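PDB 4DRS: pyruvate kinase, which probably catalyses the last step of glycolysis, in which phosphoenolpyruvate and ADP yield pyruvate and ATP. Local coordinates for residues A[131-136]-A[184-189]; A[270-275]-A[291-296]; A[350-355]-A[384-389]; A[431-436]-A[454-459]. All blocks are in the same frame, centred on the assembly; numbering follows the deposited sequence.

Interaction 1: A[131-136]-A[184-189]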
loop_
_atom_site.group_PDB
_atom_site.type_symbol
_atom_site.label_atom_id
_atom_site.label_comp_id
_atom_site.label_asym_id
_atom_site.label_seq_id
_atom_site.Cartn_x
_atom_site.Cartn_y
_atom_site.Cartn_z
ATOM N N GLY A 131 -27.939 55.069 -12.706
ATOM C CA GLY A 131 -28.042 56.236 -13.580
ATOM C C GLY A 131 -27.599 57.538 -12.936
ATOM O O GLY A 131 -27.027 58.402 -13.606
ATOM N N GLN A 132 -27.870 57.682 -11.639
ATOM C CA GLN A 132 -27.469 58.870 -10.885
ATOM C C GLN A 132 -25.946 58.948 -10.762
ATOM O O GLN A 132 -25.261 57.921 -10.771
ATOM C CB GLN A 132 -28.128 58.891 -9.497
ATOM C CG GLN A 132 -27.470 57.987 -8.462
ATOM C CD GLN A 132 -28.104 58.093 -7.089
ATOM O OE1 GLN A 132 -29.191 57.567 -6.849
ATOM N NE2 GLN A 132 -27.414 58.761 -6.173
ATOM N N THR A 133 -25.425 60.168 -10.659
ATOM C CA THR A 133 -23.985 60.368 -10.500
ATOM C C THR A 133 -23.636 60.587 -9.029
ATOM O O THR A 133 -23.960 61.628 -8.448
ATOM C CB THR A 133 -23.446 61.530 -11.368
ATOM O OG1 THR A 133 -23.951 62.779 -10.883
ATOM C CG2 THR A 133 -23.836 61.351 -12.835
ATOM N N LEU A 134 -22.986 59.589 -8.432
ATOM C CA LEU A 134 -22.585 59.647 -7.029
ATOM C C LEU A 134 -21.165 60.180 -6.868
ATOM O O LEU A 134 -20.232 59.692 -7.507
ATOM C CB LEU A 134 -22.705 58.267 -6.371
ATOM C CG LEU A 134 -22.190 58.120 -4.934
ATOM C CD1 LEU A 134 -23.177 58.685 -3.919
ATOM C CD2 LEU A 134 -21.872 56.666 -4.625
ATOM N N LYS A 135 -21.021 61.181 -6.004
ATOM C CA LYS A 135 -19.722 61.756 -5.670
ATOM C C LYS A 135 -19.138 61.048 -4.447
ATOM O O LYS A 135 -19.879 60.633 -3.551
ATOM C CB LYS A 135 -19.870 63.256 -5.403
ATOM C CG LYS A 135 -18.563 64.014 -5.226
ATOM C CD LYS A 135 -18.824 65.477 -4.902
ATOM C CE LYS A 135 -17.532 66.220 -4.603
ATOM N NZ LYS A 135 -17.785 67.652 -4.280
ATOM N N ILE A 136 -17.815 60.899 -4.425
ATOM C CA ILE A 136 -17.115 60.294 -3.293
ATOM C C ILE A 136 -15.915 61.160 -2.908
ATOM O O ILE A 136 -14.911 61.192 -3.619
ATOM C CB ILE A 136 -16.659 58.842 -3.594
ATOM C CG1 ILE A 136 -17.841 57.976 -4.050
ATOM C CG2 ILE A 136 -16.000 58.221 -2.368
ATOM C CD1 ILE A 136 -17.449 56.655 -4.680
ATOM N N PHE A 184 -11.495 64.038 -4.519
ATOM C CA PHE A 184 -12.779 63.379 -4.779
ATOM C C PHE A 184 -12.823 62.674 -6.134
ATOM O O PHE A 184 -11.976 62.909 -6.997
ATOM C CB PHE A 184 -13.924 64.396 -4.705
ATOM C CG PHE A 184 -13.974 65.339 -5.875
ATOM C CD1 PHE A 184 -13.175 66.479 -5.906
ATOM C CD2 PHE A 184 -14.819 65.086 -6.954
ATOM C CE1 PHE A 184 -13.219 67.349 -6.986
ATOM C CE2 PHE A 184 -14.866 65.950 -8.037
ATOM C CZ PHE A 184 -14.065 67.083 -8.054
ATOM N N ILE A 185 -13.823 61.812 -6.302
ATOM C CA ILE A 185 -14.171 61.239 -7.605
ATOM C C ILE A 185 -15.684 61.275 -7.797
ATOM O O ILE A 185 -16.441 61.244 -6.826
ATOM C CB ILE A 185 -13.659 59.785 -7.795
ATOM C CG1 ILE A 185 -14.232 58.846 -6.722
ATOM C CG2 ILE A 185 -12.134 59.743 -7.839
ATOM C CD1 ILE A 185 -14.045 57.375 -7.022
ATOM N N VAL A 186 -16.115 61.358 -9.051
ATOM C CA VAL A 186 -17.532 61.282 -9.388
ATOM C C VAL A 186 -17.765 59.997 -10.176
ATOM O O VAL A 186 -17.107 59.751 -11.190
ATOM C CB VAL A 186 -18.010 62.514 -10.195
ATOM C CG1 VAL A 186 -19.512 62.448 -10.443
ATOM C CG2 VAL A 186 -17.653 63.805 -9.472
ATOM N N CYS A 187 -18.693 59.179 -9.691
ATOM C CA CYS A 187 -18.992 57.894 -10.309
ATOM C C CYS A 187 -20.416 57.844 -10.848
ATOM O O CYS A 187 -21.243 58.699 -10.522
ATOM C CB CYS A 187 -18.778 56.762 -9.305
ATOM S SG CYS A 187 -17.088 56.622 -8.688
ATOM N N LYS A 188 -20.686 56.840 -11.677
ATOM C CA LYS A 188 -22.024 56.605 -12.203
ATOM C C LYS A 188 -22.551 55.283 -11.655
ATOM O O LYS A 188 -22.005 54.217 -11.957
ATOM C CB LYS A 188 -22.002 56.586 -13.734
ATOM C CG LYS A 188 -23.380 56.597 -14.385
ATOM C CD LYS A 188 -23.291 56.466 -15.901
ATOM C CE LYS A 188 -22.936 55.048 -16.328
ATOM N NZ LYS A 188 -22.832 54.931 -17.809
ATOM N N VAL A 189 -23.602 55.371 -10.840
ATOM C CA VAL A 189 -24.233 54.195 -10.234
ATOM C C VAL A 189 -24.749 53.260 -11.327
ATOM O O VAL A 189 -25.594 53.644 -12.139
ATOM C CB VAL A 189 -25.369 54.590 -9.262
ATOM C CG1 VAL A 189 -26.061 53.354 -8.704
ATOM C CG2 VAL A 189 -24.825 55.444 -8.125
#
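Ile136 and Ile185 lie side by side and point the same way, with Ile136 CB 4.0 Å from Ile185 CG1. They sit on the buried face of an antiparallel strand pair, together with Leu134 and Cys187. Ile136 CG1 is anti to its own carbonyl carbon (chi1 -55°), and its CD1 reaches Cys187 SG at 4.0 Å. Further along, Val189 CG2 touches Leu134 CB at 3.9 Å and Gln132 CG at 3.7 Å. The backbone binds these rows together. Ile136 and Ile185 form a hydrogen-bonded pair with bonds in both directions. In the pair Leu134 and Cys187 one bond is short and straight, Cys187 N to Leu134 O at 2.7 Å, while the return bond is weak. On the other face Lys135 stretches out fully and runs to Phe184. Its NZ stands 4.8 Å from the centroid of the Phe184 ring, over the face, a cation-pi contact. At the far end Gly131 N donates to Val189 O at 2.8 Å. The pair belongs to the small beta domain inserted after strand 105-109 of the TIM barrel and before helix 215-226. Strand 148-150 flanks 133-137 on one side, and strand 173-180 flanks 184-188 on the other.

Interaction 2: A[270-275]-A[291-296]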
loop_
_atom_site.group_PDB
_atom_site.type_symbol
_atom_site.label_atom_id
_atom_site.label_comp_id
_atom_site.label_asym_id
_atom_site.label_seq_id
_atom_site.Cartn_x
_atom_site.Cartn_y
_atom_site.Cartn_z
ATOM N N LYS A 270 -3.249 36.026 7.550
ATOM C CA LYS A 270 -4.498 35.829 6.832
ATOM C C LYS A 270 -4.266 35.957 5.338
ATOM O O LYS A 270 -3.847 37.012 4.846
ATOM C CB LYS A 270 -5.545 36.847 7.286
ATOM C CG LYS A 270 -5.998 36.665 8.731
ATOM C CD LYS A 270 -6.724 37.889 9.262
ATOM C CE LYS A 270 -8.026 38.142 8.518
ATOM N NZ LYS A 270 -8.647 39.408 8.983
ATOM N N ILE A 271 -4.518 34.863 4.626
ATOM C CA ILE A 271 -4.467 34.851 3.179
ATOM C C ILE A 271 -5.842 35.278 2.682
ATOM O O ILE A 271 -6.821 34.542 2.820
ATOM C CB ILE A 271 -4.075 33.458 2.639
ATOM C CG1 ILE A 271 -2.808 32.935 3.344
ATOM C CG2 ILE A 271 -3.914 33.485 1.119
ATOM C CD1 ILE A 271 -1.598 33.845 3.255
ATOM N N GLU A 272 -5.908 36.482 2.130
ATOM C CA GLU A 272 -7.175 37.121 1.783
ATOM C C GLU A 272 -7.201 37.636 0.343
ATOM O O GLU A 272 -8.172 38.269 -0.073
ATOM C CB GLU A 272 -7.444 38.304 2.721
ATOM C CG GLU A 272 -7.700 37.935 4.166
ATOM C CD GLU A 272 -8.120 39.128 4.993
ATOM O OE1 GLU A 272 -9.304 39.532 4.916
ATOM O OE2 GLU A 272 -7.262 39.659 5.726
ATOM N N ASN A 273 -6.127 37.392 -0.403
ATOM C CA ASN A 273 -6.058 37.817 -1.799
ATOM C C ASN A 273 -5.066 37.011 -2.631
ATOM O O ASN A 273 -4.347 36.159 -2.096
ATOM C CB ASN A 273 -5.785 39.331 -1.913
ATOM C CG ASN A 273 -4.409 39.737 -1.410
ATOM O OD1 ASN A 273 -3.537 38.905 -1.147
ATOM N ND2 ASN A 273 -4.208 41.040 -1.285
ATOM N N LEU A 274 -5.033 37.298 -3.931
ATOM C CA LEU A 274 -4.224 36.544 -4.890
ATOM C C LEU A 274 -2.731 36.586 -4.565
ATOM O O LEU A 274 -2.054 35.556 -4.637
ATOM C CB LEU A 274 -4.497 37.018 -6.330
ATOM C CG LEU A 274 -3.852 36.264 -7.505
ATOM C CD1 LEU A 274 -4.149 34.766 -7.468
ATOM C CD2 LEU A 274 -4.290 36.861 -8.838
ATOM N N GLU A 275 -2.228 37.765 -4.200
ATOM C CA GLU A 275 -0.822 37.923 -3.822
ATOM C C GLU A 275 -0.424 36.958 -2.713
ATOM O O GLU A 275 0.577 36.243 -2.829
ATOM C CB GLU A 275 -0.514 39.365 -3.406
ATOM C CG GLU A 275 0.102 40.220 -4.504
ATOM C CD GLU A 275 1.513 39.781 -4.872
ATOM O OE1 GLU A 275 2.387 39.745 -3.976
ATOM O OE2 GLU A 275 1.753 39.485 -6.062
ATOM N N MET A 291 -4.464 31.736 8.510
ATOM C CA MET A 291 -5.916 31.827 8.430
ATOM C C MET A 291 -6.341 32.005 6.972
ATOM O O MET A 291 -5.828 32.875 6.267
ATOM C CB MET A 291 -6.439 32.983 9.282
ATOM C CG MET A 291 -7.960 33.083 9.347
ATOM S SD MET A 291 -8.565 34.527 10.260
ATOM C CE MET A 291 -7.907 34.228 11.906
ATOM N N VAL A 292 -7.261 31.157 6.530
ATOM C CA VAL A 292 -7.871 31.291 5.219
ATOM C C VAL A 292 -9.204 32.007 5.400
ATOM O O VAL A 292 -10.115 31.479 6.043
ATOM C CB VAL A 292 -8.088 29.922 4.546
ATOM C CG1 VAL A 292 -8.744 30.097 3.184
ATOM C CG2 VAL A 292 -6.762 29.184 4.415
ATOM N N ALA A 293 -9.297 33.215 4.846
ATOM C CA ALA A 293 -10.474 34.068 5.021
ATOM C C ALA A 293 -10.986 34.661 3.707
ATOM O O ALA A 293 -10.278 34.672 2.700
ATOM C CB ALA A 293 -10.184 35.173 6.032
ATOM N N ARG A 294 -12.218 35.167 3.749
ATOM C CA ARG A 294 -12.944 35.670 2.576
ATOM C C ARG A 294 -12.169 36.749 1.804
ATOM O O ARG A 294 -11.855 36.566 0.623
ATOM C CB ARG A 294 -14.333 36.172 3.004
ATOM C CG ARG A 294 -15.421 36.041 1.946
ATOM C CD ARG A 294 -16.712 35.481 2.540
ATOM N NE ARG A 294 -17.781 35.350 1.543
ATOM C CZ ARG A 294 -18.894 34.635 1.702
ATOM N NH1 ARG A 294 -19.113 33.959 2.822
ATOM N NH2 ARG A 294 -19.793 34.594 0.731
ATOM N N GLY A 295 -11.858 37.855 2.478
ATOM C CA GLY A 295 -11.102 38.961 1.885
ATOM C C GLY A 295 -11.537 39.365 0.485
ATOM O O GLY A 295 -12.730 39.484 0.205
ATOM N N ASP A 296 -10.555 39.564 -0.391
ATOM C CA ASP A 296 -10.794 39.974 -1.773
ATOM C C ASP A 296 -10.715 38.821 -2.769
ATOM O O ASP A 296 -11.093 38.982 -3.931
ATOM C CB ASP A 296 -9.790 41.056 -2.188
ATOM C CG ASP A 296 -10.099 42.405 -1.578
ATOM O OD1 ASP A 296 -11.276 42.653 -1.226
ATOM O OD2 ASP A 296 -9.162 43.225 -1.459
HETATM O O HOH W 1 -12.564 38.907 5.156
#
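Two neighbouring parallel strands of the TIM barrel, 266-271 and 289-293, lie side by side here at their C-terminal ends, with Lys270 beside Met291. The side chains of this pair run the same way, and Lys270 CG rests on Met291 SD at 3.7 Å. Lys270 turns at chi3 (65°), and its NZ makes a long salt bridge of 3.5 Å to Glu272 OE2. The same amine also bonds to Asp109 and Ser236, while Glu272 OE2 takes the backbone N-H of Phe237. Several partners thus fix both groups. The strands are joined by a hydrogen bond from Ile271 N to Met291 O at 2.9 Å. The bond from Ala293 N to Ile271 O is weak. Helices 274-278 and 280-286 link the two strands, which makes this a beta-alpha-beta crossover of the barrel. In TIM barrels this end of the strands carries the active site, and Lys270 lies close to Arg74 and Asn76, which bind ADP. Beyond the strands, Asp296 N donates to Glu272 O at 2.7 Å. Gly295 CA packs 3.6 Å from Glu272 OE1. A water accepts from Gly295 N at 3.0 Å and donates weakly to Glu272 OE1. Asn273 is the N-cap of helix 274-278.

Interaction 3: A[350-355]-A[384-389]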
loop_
_atom_site.group_PDB
_atom_site.type_symbol
_atom_site.label_atom_id
_atom_site.label_comp_id
_atom_site.label_asym_id
_atom_site.label_seq_id
_atom_site.Cartn_x
_atom_site.Cartn_y
_atom_site.Cartn_z
ATOM N N ASN A 350 -16.386 19.419 6.105
ATOM C CA ASN A 350 -15.350 19.217 5.101
ATOM C C ASN A 350 -14.075 20.019 5.363
ATOM O O ASN A 350 -12.992 19.599 4.958
ATOM C CB ASN A 350 -15.892 19.455 3.690
ATOM C CG ASN A 350 -16.779 18.318 3.216
ATOM O OD1 ASN A 350 -16.334 17.178 3.092
ATOM N ND2 ASN A 350 -18.038 18.623 2.951
ATOM N N ALA A 351 -14.199 21.150 6.053
ATOM C CA ALA A 351 -13.011 21.886 6.497
ATOM C C ALA A 351 -12.228 21.050 7.509
ATOM O O ALA A 351 -11.010 20.941 7.403
ATOM C CB ALA A 351 -13.380 23.246 7.072
ATOM N N VAL A 352 -12.931 20.437 8.463
ATOM C CA VAL A 352 -12.297 19.524 9.422
ATOM C C VAL A 352 -11.632 18.340 8.704
ATOM O O VAL A 352 -10.496 17.960 9.021
ATOM C CB VAL A 352 -13.293 19.021 10.496
ATOM C CG1 VAL A 352 -12.660 17.939 11.369
ATOM C CG2 VAL A 352 -13.774 20.175 11.369
ATOM N N LEU A 353 -12.332 17.776 7.724
ATOM C CA LEU A 353 -11.813 16.635 6.980
ATOM C C LEU A 353 -10.643 17.012 6.059
ATOM O O LEU A 353 -9.782 16.179 5.769
ATOM C CB LEU A 353 -12.938 15.940 6.210
ATOM C CG LEU A 353 -13.926 15.160 7.088
ATOM C CD1 LEU A 353 -15.154 14.735 6.298
ATOM C CD2 LEU A 353 -13.252 13.953 7.734
ATOM N N ASP A 354 -10.606 18.266 5.618
ATOM C CA ASP A 354 -9.481 18.760 4.828
ATOM C C ASP A 354 -8.207 18.866 5.669
ATOM O O ASP A 354 -7.105 18.869 5.128
ATOM C CB ASP A 354 -9.814 20.112 4.181
ATOM C CG ASP A 354 -10.872 20.000 3.077
ATOM O OD1 ASP A 354 -11.227 18.871 2.671
ATOM O OD2 ASP A 354 -11.360 21.053 2.617
ATOM N N GLY A 355 -8.368 18.957 6.989
ATOM C CA GLY A 355 -7.240 18.974 7.914
ATOM C C GLY A 355 -7.109 20.250 8.726
ATOM O O GLY A 355 -6.067 20.506 9.334
ATOM N N GLN A 384 -18.619 15.182 14.815
ATOM C CA GLN A 384 -19.171 14.219 13.872
ATOM C C GLN A 384 -18.213 13.970 12.700
ATOM O O GLN A 384 -17.999 12.824 12.305
ATOM C CB GLN A 384 -20.546 14.696 13.393
ATOM C CG GLN A 384 -21.547 13.589 13.096
ATOM C CD GLN A 384 -21.709 12.580 14.222
ATOM O OE1 GLN A 384 -21.830 12.940 15.393
ATOM N NE2 GLN A 384 -21.721 11.302 13.863
ATOM N N ALA A 385 -17.617 15.039 12.172
ATOM C CA ALA A 385 -16.675 14.938 11.047
ATOM C C ALA A 385 -15.413 14.178 11.435
ATOM O O ALA A 385 -14.842 13.445 10.626
ATOM C CB ALA A 385 -16.327 16.319 10.511
ATOM N N GLU A 386 -15.001 14.343 12.688
ATOM C CA GLU A 386 -13.833 13.647 13.226
ATOM C C GLU A 386 -14.021 12.125 13.355
ATOM O O GLU A 386 -13.038 11.381 13.397
ATOM C CB GLU A 386 -13.401 14.280 14.555
ATOM C CG GLU A 386 -12.712 15.626 14.371
ATOM C CD GLU A 386 -12.779 16.545 15.586
ATOM O OE1 GLU A 386 -13.129 16.090 16.695
ATOM O OE2 GLU A 386 -12.462 17.743 15.427
ATOM N N THR A 387 -15.271 11.658 13.396
ATOM C CA THR A 387 -15.539 10.208 13.383
ATOM C C THR A 387 -15.341 9.587 11.991
ATOM O O THR A 387 -15.225 8.368 11.863
ATOM C CB THR A 387 -16.941 9.833 13.928
ATOM O OG1 THR A 387 -17.956 10.290 13.027
ATOM C CG2 THR A 387 -17.176 10.426 15.313
ATOM N N CYS A 388 -15.292 10.433 10.963
ATOM C CA CYS A 388 -15.108 9.992 9.580
ATOM C C CYS A 388 -13.640 9.796 9.210
ATOM O O CYS A 388 -13.327 9.375 8.095
ATOM C CB CYS A 388 -15.740 10.998 8.617
ATOM S SG CYS A 388 -17.523 11.202 8.820
ATOM N N ILE A 389 -12.747 10.108 10.143
ATOM C CA ILE A 389 -11.311 10.056 9.890
ATOM C C ILE A 389 -10.773 8.647 10.101
ATOM O O ILE A 389 -11.054 8.008 11.114
ATOM C CB ILE A 389 -10.533 11.062 10.778
ATOM C CG1 ILE A 389 -10.939 12.502 10.432
ATOM C CG2 ILE A 389 -9.027 10.875 10.624
ATOM C CD1 ILE A 389 -10.355 13.570 11.340
#
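Val352 and Glu386 cross at about a right angle, and Leu353 and Ile389 slide past each other in opposite directions. Ala385 sits between these two pairs. Its CB meets Val352 CB at 4.1 Å. Val352 CG1 is anti to the backbone N (chi1 173°), which carries it to the aliphatic part of Glu386, 3.8 Å from CG. The carboxylate of Glu386 is held elsewhere, by Thr46 OG1 and Lys45 N. Leu353 reaches further. Its CD2 lies 3.3 Å from the carbonyl oxygen of Ala385. The same methyl touches Ile389 CG1 at 3.8 Å and also packs on Cys388 CB. No hydrogen bond crosses between 350-355 and 384-389. The contact is van der Waals packing, mostly apolar, with Leu353 CD2 against a carbonyl. Gly355 closes its helix in a Schellman motif, with positive phi. Glu386 to Ile389 form a type I turn, and Thr387 OG1 donates to Gln384 O at 2.6 Å. The two segments lie at the C-terminal ends of helices 342-354 and 371-386, which precede and follow barrel strand 358-361. Helix 391-401 packs on Glu386 and Ile389, and Phe307 and Lys311 of the second subunit pack on Ala385 and Leu353.

Interaction 4: A[431-436]-A[454-459]. With SO4 (sulfate ion), chain C.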
loop_
_atom_site.group_PDB
_atom_site.type_symbol
_atom_site.label_atom_id
_atom_site.label_comp_id
_atom_site.label_asym_id
_atom_site.label_seq_id
_atom_site.Cartn_x
_atom_site.Cartn_y
_atom_site.Cartn_z
ATOM N N ILE A 431 4.412 16.871 29.098
ATOM C CA ILE A 431 4.906 17.890 30.012
ATOM C C ILE A 431 5.771 18.830 29.183
ATOM O O ILE A 431 6.783 18.419 28.624
ATOM C CB ILE A 431 5.712 17.273 31.181
ATOM C CG1 ILE A 431 4.828 16.332 32.011
ATOM C CG2 ILE A 431 6.305 18.356 32.069
ATOM C CD1 ILE A 431 5.589 15.494 33.021
ATOM N N THR A 432 5.352 20.087 29.092
ATOM C CA THR A 432 5.996 21.048 28.205
ATOM C C THR A 432 6.104 22.432 28.839
ATOM O O THR A 432 5.230 22.846 29.602
ATOM C CB THR A 432 5.283 21.124 26.832
ATOM O OG1 THR A 432 5.992 22.020 25.968
ATOM C CG2 THR A 432 3.829 21.589 26.977
ATOM N N GLU A 433 7.187 23.135 28.524
ATOM C CA GLU A 433 7.403 24.486 29.027
ATOM C C GLU A 433 7.164 25.525 27.930
ATOM O O GLU A 433 7.030 26.714 28.220
ATOM C CB GLU A 433 8.820 24.629 29.600
ATOM C CG GLU A 433 8.975 25.774 30.600
ATOM C CD GLU A 433 10.400 26.317 30.684
ATOM O OE1 GLU A 433 11.091 26.370 29.642
ATOM O OE2 GLU A 433 10.824 26.711 31.794
ATOM N N THR A 434 7.111 25.072 26.677
ATOM C CA THR A 434 6.926 25.968 25.531
ATOM C C THR A 434 5.712 25.609 24.679
ATOM O O THR A 434 5.233 26.439 23.910
ATOM C CB THR A 434 8.166 26.001 24.605
ATOM O OG1 THR A 434 8.391 24.700 24.047
ATOM C CG2 THR A 434 9.415 26.470 25.355
ATOM N N GLY A 435 5.231 24.374 24.808
ATOM C CA GLY A 435 4.125 23.878 23.990
ATOM C C GLY A 435 4.563 23.212 22.695
ATOM O O GLY A 435 3.733 22.671 21.957
ATOM N N ASN A 436 5.864 23.240 22.418
ATOM C CA ASN A 436 6.386 22.726 21.151
ATOM C C ASN A 436 6.110 21.235 20.927
ATOM O O ASN A 436 5.667 20.837 19.847
ATOM C CB ASN A 436 7.877 23.050 20.998
ATOM C CG ASN A 436 8.142 24.543 20.819
ATOM O OD1 ASN A 436 7.246 25.323 20.464
ATOM N ND2 ASN A 436 9.384 24.949 21.066
ATOM N N THR A 454 1.664 22.308 31.677
ATOM C CA THR A 454 2.618 23.403 31.720
ATOM C C THR A 454 2.387 24.239 32.974
ATOM O O THR A 454 1.309 24.193 33.570
ATOM C CB THR A 454 2.528 24.276 30.442
ATOM O OG1 THR A 454 3.520 25.308 30.487
ATOM C CG2 THR A 454 1.145 24.914 30.291
ATOM N N ALA A 455 3.409 24.991 33.370
ATOM C CA ALA A 455 3.303 25.905 34.505
ATOM C C ALA A 455 3.034 27.334 34.041
ATOM O O ALA A 455 2.783 28.223 34.857
ATOM C CB ALA A 455 4.566 25.849 35.352
ATOM N N LYS A 456 3.084 27.546 32.726
ATOM C CA LYS A 456 2.919 28.874 32.146
ATOM C C LYS A 456 1.557 28.996 31.464
ATOM O O LYS A 456 1.311 28.347 30.444
ATOM C CB LYS A 456 4.055 29.180 31.162
ATOM C CG LYS A 456 5.449 29.026 31.761
ATOM C CD LYS A 456 6.565 29.262 30.748
ATOM C CE LYS A 456 7.020 30.717 30.745
ATOM N NZ LYS A 456 8.345 30.912 30.085
ATOM N N PRO A 457 0.660 29.825 32.031
ATOM C CA PRO A 457 -0.669 30.023 31.433
ATOM C C PRO A 457 -0.624 30.517 29.980
ATOM O O PRO A 457 -1.510 30.174 29.191
ATOM C CB PRO A 457 -1.321 31.065 32.352
ATOM C CG PRO A 457 -0.597 30.934 33.654
ATOM C CD PRO A 457 0.820 30.587 33.286
ATOM N N GLU A 458 0.397 31.295 29.624
ATOM C CA GLU A 458 0.521 31.808 28.251
ATOM C C GLU A 458 0.703 30.669 27.243
ATOM O O GLU A 458 0.133 30.701 26.155
ATOM C CB GLU A 458 1.619 32.891 28.123
ATOM C CG GLU A 458 3.067 32.423 28.252
ATOM C CD GLU A 458 3.689 31.933 26.937
ATOM O OE1 GLU A 458 3.062 32.058 25.853
ATOM O OE2 GLU A 458 4.831 31.418 26.988
ATOM N N VAL A 459 1.485 29.661 27.630
ATOM C CA VAL A 459 1.695 28.462 26.815
ATOM C C VAL A 459 0.368 27.748 26.552
ATOM O O VAL A 459 0.078 27.373 25.417
ATOM C CB VAL A 459 2.725 27.505 27.462
ATOM C CG1 VAL A 459 2.724 26.138 26.783
ATOM C CG2 VAL A 459 4.119 28.121 27.417
HETATM S S SO4 C . 8.945 21.292 25.101
HETATM O O1 SO4 C . 9.315 20.432 26.242
HETATM O O2 SO4 C . 7.787 20.687 24.417
HETATM O O3 SO4 C . 8.575 22.642 25.580
HETATM O O4 SO4 C . 10.084 21.432 24.170
#
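Thr454 meets Thr432 where two adjacent parallel strands of the C-terminal alpha/beta domain end. Helix 436-443 joins strands 427-431 and 449-454 in a beta-alpha-beta unit. From Thr454, CB comes first and lies 3.2 Å from Thr432 O. At the tip, OG1 is anti to the backbone N (chi1 -177°). It gives a weak hydrogen bond of 3.1 Å to that same Thr432 O. It also accepts from Lys456 N at 3.2 Å, which forms an ST turn that leads the chain into helix 457-462. Val459, in the first turn of this helix, packs on the backbone of 433-435. Its CG2 touches Glu433 O at 3.3 Å. Its CG1 lies against the peptide between Thr434 and Gly435, 3.6 Å from Gly435 N. Lys456 CD rests against Glu433 O, and the charged ends of the two side chains do not touch.

On its other side the 431-436 loop binds a sulfate, mostly through its O3. The ion is probably from the crystallisation liquor. In allosteric pyruvate kinases the matching loop can hold a phosphate of a sugar-phosphate effector, so the sulfate probably marks a comparable anion pocket. Gly435 is the N-cap of helix 436-443, and the start of this helix would probably favour a negative group. Thr437 OG1 adds a further bond to the anion. Thr432 OG1 accepts from Gly435 N at 2.7 Å, an ST motif, and also bonds to the sulfate. Sulfate O3 takes bonds from Thr434 OG1 at 2.6 Å and from the backbone N of Thr434 at 3.0 Å, and Glu433 N adds a longer one.

Interactions 2 and 3 both belong to the TIM barrel, one to its strands and the other to its outer helices, with centres 23 Å apart. Interaction 2 is the buried one. It mixes backbone bonds with charged groups near the ADP site. Interaction 3 is apolar and has no hydrogen bond across it. Both lie within reach of the second subunit, interaction 3 with more residues. Interaction 1 lies in the inserted beta domain, 48 Å from interaction 3 between centres. Backbone bonds carry it, with one face buried and the other partly open. Interaction 4 is in the C-terminal domain, across the chain's centre from interactions 1 and 2. Only there does a bound anion shape the chemistry.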